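Local coordinates for class II aldolase/adducin N-terminal domain-containing protein (Thermoplasma acidophilum, PDB 3M4R) that is of unknown function but forms the zinc-binding class II aldolase/adducin-like domain of a longer protein that is probably an oxidoreductase of the short-chain dehydrogenase family, at residues Phe75-Ala86 / Tyr100-Pro111. Numbering follows the deposited sequence.
Sequences FTGIRMDDALAA and YLKKSMVNPSEP
Ile78 and Met105 face each other in a single antiparallel bridge, a non-hydrogen-bonded pair with their CA atoms 4.7 Å apart. The bonds lie just outside it: Val106 N gives to Gly77 O at 2.9 Å, and Arg79 N gives to Ser104 O in an almost straight bond (174° at the hydrogen). CA-H...O contacts from Met105 to Gly77 O and from Ile78 to Ser104 O fill in between. Farther along, Glu110 replaces a backbone partner: its extended side chain brings OE1, through the syn lone pair, to Gly77 N at 2.9 Å, while OE2 makes a salt bridge to Arg59. A water accepting from Asn107 N lies 2.6 Å from Glu110 OE1 and close to Gly77 O. Thr76 OG1 donates to Pro111 O at 2.6 Å; its methyl CG2, anti to the backbone N (OG1 at chi1 -75°), meets the selenomethionine methyl of Met105. Ile78 lays CD1 against Met105 CG at 3.7 Å. Val106, in the conformer given, lays CG1 over the Gly77 carbonyl, with CG2 beside it. From the last turn of helix 94-103, the Tyr100 hydroxyl donates to Asp82 O at 2.6 Å, the carbonyl lying at the ring edge, and Ala86 CB packs obliquely on the ring. A phenylalanine in place of Tyr100 would probably leave Asp82 O without its hydroxyl donor and the ring freer to shift. Ser104 OG turns back to Tyr100 O and packs beside Asp82 CB. Strand 75-79 is the outermost of its sheet within the chain, with 54-61 on its inner side; along its outer edge the Glu110 carboxylate takes Gly77 N and the short bridge takes Gly77 O and Arg79 N without another full strand, while the Thr76 hydroxyl separately ties down Pro111 O and the tyrosine ties helix 94-103 to helix 80-85.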
ATOM      1  N   PHE A  75       1.262  -0.648 -13.367  1.00 22.56           N
ATOM      2  CA  PHE A  75       0.646  -1.602 -12.468  1.00 22.22           C
ATOM      3  C   PHE A  75       0.828  -2.988 -13.023  1.00 22.32           C
ATOM      4  O   PHE A  75       0.302  -3.316 -14.093  1.00 24.76           O
ATOM      5  CB  PHE A  75      -0.814  -1.258 -12.197  1.00 22.05           C
ATOM      6  CG  PHE A  75      -0.918  -0.047 -11.335  1.00 22.89           C
ATOM      7  CD1 PHE A  75      -0.875   1.233 -11.916  1.00 20.51           C
ATOM      8  CD2 PHE A  75      -0.851  -0.162  -9.950  1.00 20.10           C
ATOM      9  CE1 PHE A  75      -0.854   2.386 -11.093  1.00 21.49           C
ATOM     10  CE2 PHE A  75      -0.825   0.990  -9.125  1.00 18.70           C
ATOM     11  CZ  PHE A  75      -0.824   2.260  -9.701  1.00 20.61           C
ATOM     12  N   THR A  76       1.554  -3.795 -12.281  1.00 21.85           N
ATOM     13  CA  THR A  76       1.941  -5.153 -12.724  1.00 20.56           C
ATOM     14  C   THR A  76       0.953  -6.083 -12.048  1.00 21.22           C
ATOM     15  O   THR A  76       0.626  -5.919 -10.852  1.00 22.63           O
ATOM     16  CB  THR A  76       3.384  -5.430 -12.370  1.00 20.43           C
ATOM     17  OG1 THR A  76       4.251  -4.696 -13.283  1.00 20.47           O
ATOM     18  CG2 THR A  76       3.775  -6.986 -12.394  1.00 19.27           C
ATOM     19  N   GLY A  77       0.452  -7.055 -12.821  1.00 21.08           N
ATOM     20  CA  GLY A  77      -0.541  -8.015 -12.343  1.00 20.51           C
ATOM     21  C   GLY A  77       0.077  -9.203 -11.644  1.00 20.67           C
ATOM     22  O   GLY A  77       0.869  -9.933 -12.272  1.00 21.37           O
ATOM     23  N   ILE A  78      -0.331  -9.431 -10.391  1.00 20.83           N
ATOM     24  CA  ILE A  78       0.120 -10.569  -9.582  1.00 20.86           C
ATOM     25  C   ILE A  78      -1.074 -11.432  -9.260  1.00 20.51           C
ATOM     26  O   ILE A  78      -2.133 -10.941  -8.830  1.00 20.16           O
ATOM     27  CB  ILE A  78       0.828 -10.080  -8.265  1.00 21.27           C
ATOM     28  CG1 ILE A  78       2.027  -9.177  -8.595  1.00 23.35           C
ATOM     29  CG2 ILE A  78       1.271 -11.252  -7.333  1.00 20.92           C
ATOM     30  CD1 ILE A  78       3.219  -9.839  -9.357  1.00 20.02           C
ATOM     31  N   ARG A  79      -0.948 -12.718  -9.471  1.00 20.10           N
ATOM     32  CA  ARG A  79      -2.057 -13.626  -9.155  0.50 20.33           C
ATOM     33  C   ARG A  79      -2.275 -13.637  -7.656  1.00 20.48           C
ATOM     34  O   ARG A  79      -1.359 -13.901  -6.914  1.00 20.57           O
ATOM     35  CB  ARG A  79      -1.767 -15.054  -9.622  0.50 19.82           C
ATOM     36  CG  ARG A  79      -1.510 -15.183 -11.111  0.50 19.14           C
ATOM     37  CD  ARG A  79      -1.153 -16.605 -11.569  0.50 18.92           C
ATOM     38  NE  ARG A  79      -1.144 -16.533 -13.017  0.50 19.97           N
ATOM     39  CZ  ARG A  79      -2.165 -16.817 -13.810  0.50 18.42           C
ATOM     40  NH1 ARG A  79      -3.298 -17.325 -13.331  0.50 21.71           N
ATOM     41  NH2 ARG A  79      -2.016 -16.635 -15.106  0.50 19.97           N
HETATM   42  N   MSE A  80      -3.503 -13.357  -7.205  1.00 22.10           N
HETATM   43  CA  MSE A  80      -3.794 -13.340  -5.778  1.00 22.11           C
HETATM   44  C   MSE A  80      -3.738 -14.737  -5.200  1.00 23.57           C
HETATM   45  O   MSE A  80      -3.282 -14.892  -4.074  1.00 22.88           O
HETATM   46  CB  MSE A  80      -5.164 -12.711  -5.458  1.00 23.64           C
HETATM   47  CG  MSE A  80      -5.060 -11.154  -5.372  1.00 22.40           C
HETATM   48 SE   MSE A  80      -4.036 -10.494  -3.837  1.00 19.97          SE
HETATM   49  CE  MSE A  80      -5.299 -11.166  -2.513  1.00 18.64           C
ATOM     50  N   ASP A  81      -4.173 -15.745  -5.946  1.00 23.14           N
ATOM     51  CA  ASP A  81      -4.045 -17.126  -5.483  1.00 24.86           C
ATOM     52  C   ASP A  81      -2.602 -17.418  -5.080  1.00 23.28           C
ATOM     53  O   ASP A  81      -2.352 -17.940  -4.015  1.00 23.09           O
ATOM     54  CB  ASP A  81      -4.410 -18.116  -6.587  1.00 26.56           C
ATOM     55  CG  ASP A  81      -5.896 -18.392  -6.668  1.00 33.21           C
ATOM     56  OD1 ASP A  81      -6.653 -17.944  -5.778  1.00 40.35           O
ATOM     57  OD2 ASP A  81      -6.306 -19.108  -7.638  1.00 43.64           O
ATOM     58  N   ASP A  82      -1.659 -17.021  -5.932  1.00 22.48           N
ATOM     59  CA  ASP A  82      -0.224 -17.210  -5.683  1.00 21.27           C
ATOM     60  C   ASP A  82       0.254 -16.376  -4.463  1.00 20.95           C
ATOM     61  O   ASP A  82       0.930 -16.861  -3.569  1.00 20.69           O
ATOM     62  CB  ASP A  82       0.574 -16.785  -6.894  1.00 20.69           C
ATOM     63  CG  ASP A  82       0.503 -17.772  -8.056  1.00 23.67           C
ATOM     64  OD1 ASP A  82      -0.334 -18.708  -8.012  1.00 22.70           O
ATOM     65  OD2 ASP A  82       1.332 -17.608  -8.995  1.00 20.74           O
ATOM     66  N   ALA A  83      -0.078 -15.099  -4.454  1.00 21.12           N
ATOM     67  CA  ALA A  83       0.330 -14.241  -3.357  1.00 20.95           C
ATOM     68  C   ALA A  83      -0.241 -14.708  -2.026  1.00 20.93           C
ATOM     69  O   ALA A  83       0.466 -14.775  -1.048  1.00 21.61           O
ATOM     70  CB  ALA A  83      -0.020 -12.732  -3.677  1.00 20.55           C
ATOM     71  N   LEU A  84      -1.505 -15.089  -1.968  1.00 21.86           N
ATOM     72  CA  LEU A  84      -2.092 -15.450  -0.695  1.00 22.24           C
ATOM     73  C   LEU A  84      -1.524 -16.772  -0.210  1.00 22.94           C
ATOM     74  O   LEU A  84      -1.528 -17.063   1.001  1.00 22.90           O
ATOM     75  CB  LEU A  84      -3.627 -15.569  -0.808  1.00 23.42           C
ATOM     76  CG  LEU A  84      -4.448 -14.268  -0.804  1.00 25.70           C
ATOM     77  CD1 LEU A  84      -5.956 -14.560  -1.033  1.00 28.79           C
ATOM     78  CD2 LEU A  84      -4.232 -13.471   0.495  1.00 25.21           C
ATOM     79  N   ALA A  85      -1.034 -17.602  -1.135  1.00 21.50           N
ATOM     80  CA  ALA A  85      -0.471 -18.891  -0.727  1.00 21.55           C
ATOM     81  C   ALA A  85       0.825 -18.683   0.005  1.00 20.75           C
ATOM     82  O   ALA A  85       1.233 -19.534   0.744  1.00 20.98           O
ATOM     83  CB  ALA A  85      -0.245 -19.826  -1.952  1.00 20.32           C
ATOM     84  N   ALA A  86       1.466 -17.535  -0.198  1.00 21.84           N
ATOM     85  CA  ALA A  86       2.739 -17.198   0.472  1.00 22.08           C
ATOM     86  C   ALA A  86       2.579 -16.998   1.973  1.00 23.17           C
ATOM     87  O   ALA A  86       3.565 -17.080   2.721  1.00 21.99           O
ATOM     88  CB  ALA A  86       3.356 -15.880  -0.154  1.00 22.30           C
ATOM     89  N   TYR A 100       9.706 -15.182  -6.042  1.00 23.78           N
ATOM     90  CA  TYR A 100       8.294 -15.639  -5.860  1.00 22.10           C
ATOM     91  C   TYR A 100       7.338 -14.779  -6.642  1.00 23.01           C
ATOM     92  O   TYR A 100       6.445 -15.263  -7.366  1.00 22.39           O
ATOM     93  CB  TYR A 100       7.910 -15.650  -4.393  1.00 20.62           C
ATOM     94  CG  TYR A 100       6.602 -16.341  -4.053  1.00 18.21           C
ATOM     95  CD1 TYR A 100       5.391 -15.736  -4.285  1.00 15.80           C
ATOM     96  CD2 TYR A 100       6.596 -17.621  -3.479  1.00 19.16           C
ATOM     97  CE1 TYR A 100       4.188 -16.364  -3.940  1.00 18.33           C
ATOM     98  CE2 TYR A 100       5.403 -18.259  -3.158  1.00 16.87           C
ATOM     99  CZ  TYR A 100       4.234 -17.645  -3.388  1.00 18.13           C
ATOM    100  OH  TYR A 100       3.085 -18.312  -3.070  1.00 18.73           O
ATOM    101  N   LEU A 101       7.514 -13.482  -6.497  1.00 23.31           N
ATOM    102  CA  LEU A 101       6.663 -12.546  -7.172  1.00 23.92           C
ATOM    103  C   LEU A 101       6.755 -12.652  -8.694  1.00 23.79           C
ATOM    104  O   LEU A 101       5.731 -12.570  -9.354  1.00 23.57           O
ATOM    105  CB  LEU A 101       6.917 -11.109  -6.690  1.00 23.97           C
ATOM    106  CG  LEU A 101       6.543 -10.778  -5.254  1.00 24.84           C
ATOM    107  CD1 LEU A 101       7.066  -9.405  -4.892  1.00 22.76           C
ATOM    108  CD2 LEU A 101       4.991 -10.862  -5.021  1.00 24.53           C
ATOM    109  N   LYS A 102       7.963 -12.852  -9.233  1.00 24.29           N
ATOM    110  CA  LYS A 102       8.175 -13.030 -10.638  1.00 25.65           C
ATOM    111  C   LYS A 102       7.384 -14.232 -11.101  1.00 25.27           C
ATOM    112  O   LYS A 102       6.751 -14.177 -12.165  1.00 26.86           O
ATOM    113  CB  LYS A 102       9.698 -13.195 -10.970  1.00 26.81           C
ATOM    114  CG  LYS A 102      10.033 -13.307 -12.465  1.00 30.24           C
ATOM    115  CD  LYS A 102      11.619 -13.442 -12.749  1.00 35.14           C
ATOM    116  CE  LYS A 102      11.958 -13.330 -14.308  1.00 36.95           C
ATOM    117  NZ  LYS A 102      13.156 -14.063 -14.919  1.00 33.43           N
ATOM    118  N   LYS A 103       7.391 -15.308 -10.319  1.00 22.87           N
ATOM    119  CA  LYS A 103       6.710 -16.557 -10.739  1.00 20.81           C
ATOM    120  C   LYS A 103       5.174 -16.401 -10.614  1.00 21.18           C
ATOM    121  O   LYS A 103       4.404 -17.278 -11.060  1.00 19.41           O
ATOM    122  CB  LYS A 103       7.183 -17.713  -9.887  1.00 20.12           C
ATOM    123  CG  LYS A 103       8.629 -18.168 -10.225  1.00 18.19           C
ATOM    124  CD  LYS A 103       9.200 -19.231  -9.221  1.00 17.34           C
ATOM    125  CE  LYS A 103      10.639 -19.592  -9.586  1.00 19.54           C
ATOM    126  NZ  LYS A 103      11.123 -20.619  -8.648  1.00 20.61           N
ATOM    127  N   SER A 104       4.762 -15.313  -9.989  1.00 20.56           N
ATOM    128  CA  SER A 104       3.331 -15.023  -9.710  1.00 21.06           C
ATOM    129  C   SER A 104       2.754 -13.954 -10.651  1.00 21.26           C
ATOM    130  O   SER A 104       1.582 -13.583 -10.553  1.00 21.06           O
ATOM    131  CB  SER A 104       3.145 -14.587  -8.260  1.00 21.55           C
ATOM    132  OG  SER A 104       3.693 -15.551  -7.366  1.00 20.14           O
HETATM  133  N   MSE A 105       3.563 -13.519 -11.609  1.00 21.44           N
HETATM  134  CA  MSE A 105       3.173 -12.446 -12.548  1.00 21.54           C
HETATM  135  C   MSE A 105       2.247 -13.002 -13.611  1.00 22.04           C
HETATM  136  O   MSE A 105       2.529 -14.026 -14.235  1.00 17.69           O
HETATM  137  CB  MSE A 105       4.387 -11.828 -13.227  1.00 21.64           C
HETATM  138  CG  MSE A 105       5.111 -10.835 -12.360  1.00 20.25           C
HETATM  139 SE   MSE A 105       6.812 -10.373 -13.071  1.00 23.71          SE
HETATM  140  CE  MSE A 105       6.218  -8.959 -14.371  1.00 19.67           C
ATOM    141  N   VAL A 106       1.115 -12.348 -13.807  1.00 20.64           N
ATOM    142  CA  VAL A 106       0.196 -12.706 -14.889  0.50 21.72           C
ATOM    143  C   VAL A 106       0.845 -12.511 -16.265  1.00 22.66           C
ATOM    144  O   VAL A 106       0.592 -13.260 -17.187  1.00 23.56           O
ATOM    145  CB  VAL A 106      -1.138 -11.924 -14.791  0.50 21.89           C
ATOM    146  CG1 VAL A 106      -1.614 -11.890 -13.365  0.50 20.90           C
ATOM    147  CG2 VAL A 106      -0.978 -10.491 -15.319  0.50 23.44           C
ATOM    148  N   ASN A 107       1.714 -11.528 -16.394  1.00 22.79           N
ATOM    149  CA  ASN A 107       2.403 -11.299 -17.614  1.00 24.31           C
ATOM    150  C   ASN A 107       3.852 -10.994 -17.316  1.00 25.17           C
ATOM    151  O   ASN A 107       4.222  -9.848 -17.054  1.00 23.77           O
ATOM    152  CB  ASN A 107       1.811 -10.176 -18.468  1.00 24.95           C
ATOM    153  CG  ASN A 107       2.613  -9.970 -19.776  1.00 28.50           C
ATOM    154  OD1 ASN A 107       3.621 -10.651 -20.063  1.00 35.38           O
ATOM    155  ND2 ASN A 107       2.143  -9.051 -20.581  1.00 35.65           N
ATOM    156  N   PRO A 108       4.709 -12.015 -17.467  1.00 26.48           N
ATOM    157  CA  PRO A 108       6.088 -11.859 -17.033  1.00 26.18           C
ATOM    158  C   PRO A 108       6.867 -10.770 -17.795  1.00 26.21           C
ATOM    159  O   PRO A 108       7.961 -10.437 -17.374  1.00 27.55           O
ATOM    160  CB  PRO A 108       6.695 -13.264 -17.257  1.00 28.03           C
ATOM    161  CG  PRO A 108       5.535 -14.238 -17.148  1.00 28.28           C
ATOM    162  CD  PRO A 108       4.341 -13.430 -17.747  1.00 26.99           C
ATOM    163  N   SER A 109       6.320 -10.222 -18.873  1.00 25.47           N
ATOM    164  CA  SER A 109       7.016  -9.167 -19.606  0.50 25.54           C
ATOM    165  C   SER A 109       6.721  -7.779 -19.029  1.00 25.29           C
ATOM    166  O   SER A 109       7.362  -6.810 -19.403  1.00 23.02           O
ATOM    167  CB  SER A 109       6.663  -9.189 -21.099  0.50 26.21           C
ATOM    168  OG  SER A 109       5.342  -8.739 -21.322  0.50 26.35           O
ATOM    169  N   GLU A 110       5.781  -7.691 -18.084  1.00 23.50           N
ATOM    170  CA  GLU A 110       5.587  -6.441 -17.347  1.00 23.67           C
ATOM    171  C   GLU A 110       6.780  -6.062 -16.485  1.00 23.83           C
ATOM    172  O   GLU A 110       7.625  -6.915 -16.170  1.00 24.08           O
ATOM    173  CB  GLU A 110       4.328  -6.481 -16.485  1.00 23.00           C
ATOM    174  CG  GLU A 110       3.115  -6.563 -17.317  1.00 23.34           C
ATOM    175  CD  GLU A 110       1.830  -6.685 -16.509  1.00 23.57           C
ATOM    176  OE1 GLU A 110       1.856  -7.061 -15.326  1.00 19.93           O
ATOM    177  OE2 GLU A 110       0.770  -6.422 -17.085  1.00 24.03           O
ATOM    178  N   PRO A 111       6.884  -4.762 -16.134  1.00 23.90           N
ATOM    179  CA  PRO A 111       7.951  -4.363 -15.208  1.00 24.26           C
ATOM    180  C   PRO A 111       7.819  -5.049 -13.833  1.00 23.45           C
ATOM    181  O   PRO A 111       6.718  -5.389 -13.405  1.00 22.60           O
ATOM    182  CB  PRO A 111       7.792  -2.841 -15.108  1.00 24.47           C
ATOM    183  CG  PRO A 111       6.939  -2.440 -16.333  1.00 24.27           C
ATOM    184  CD  PRO A 111       6.019  -3.617 -16.497  1.00 24.31           C
TER
HETATM  185  O   HOH W   1       2.294  -9.547 -14.560  1.00 19.51           O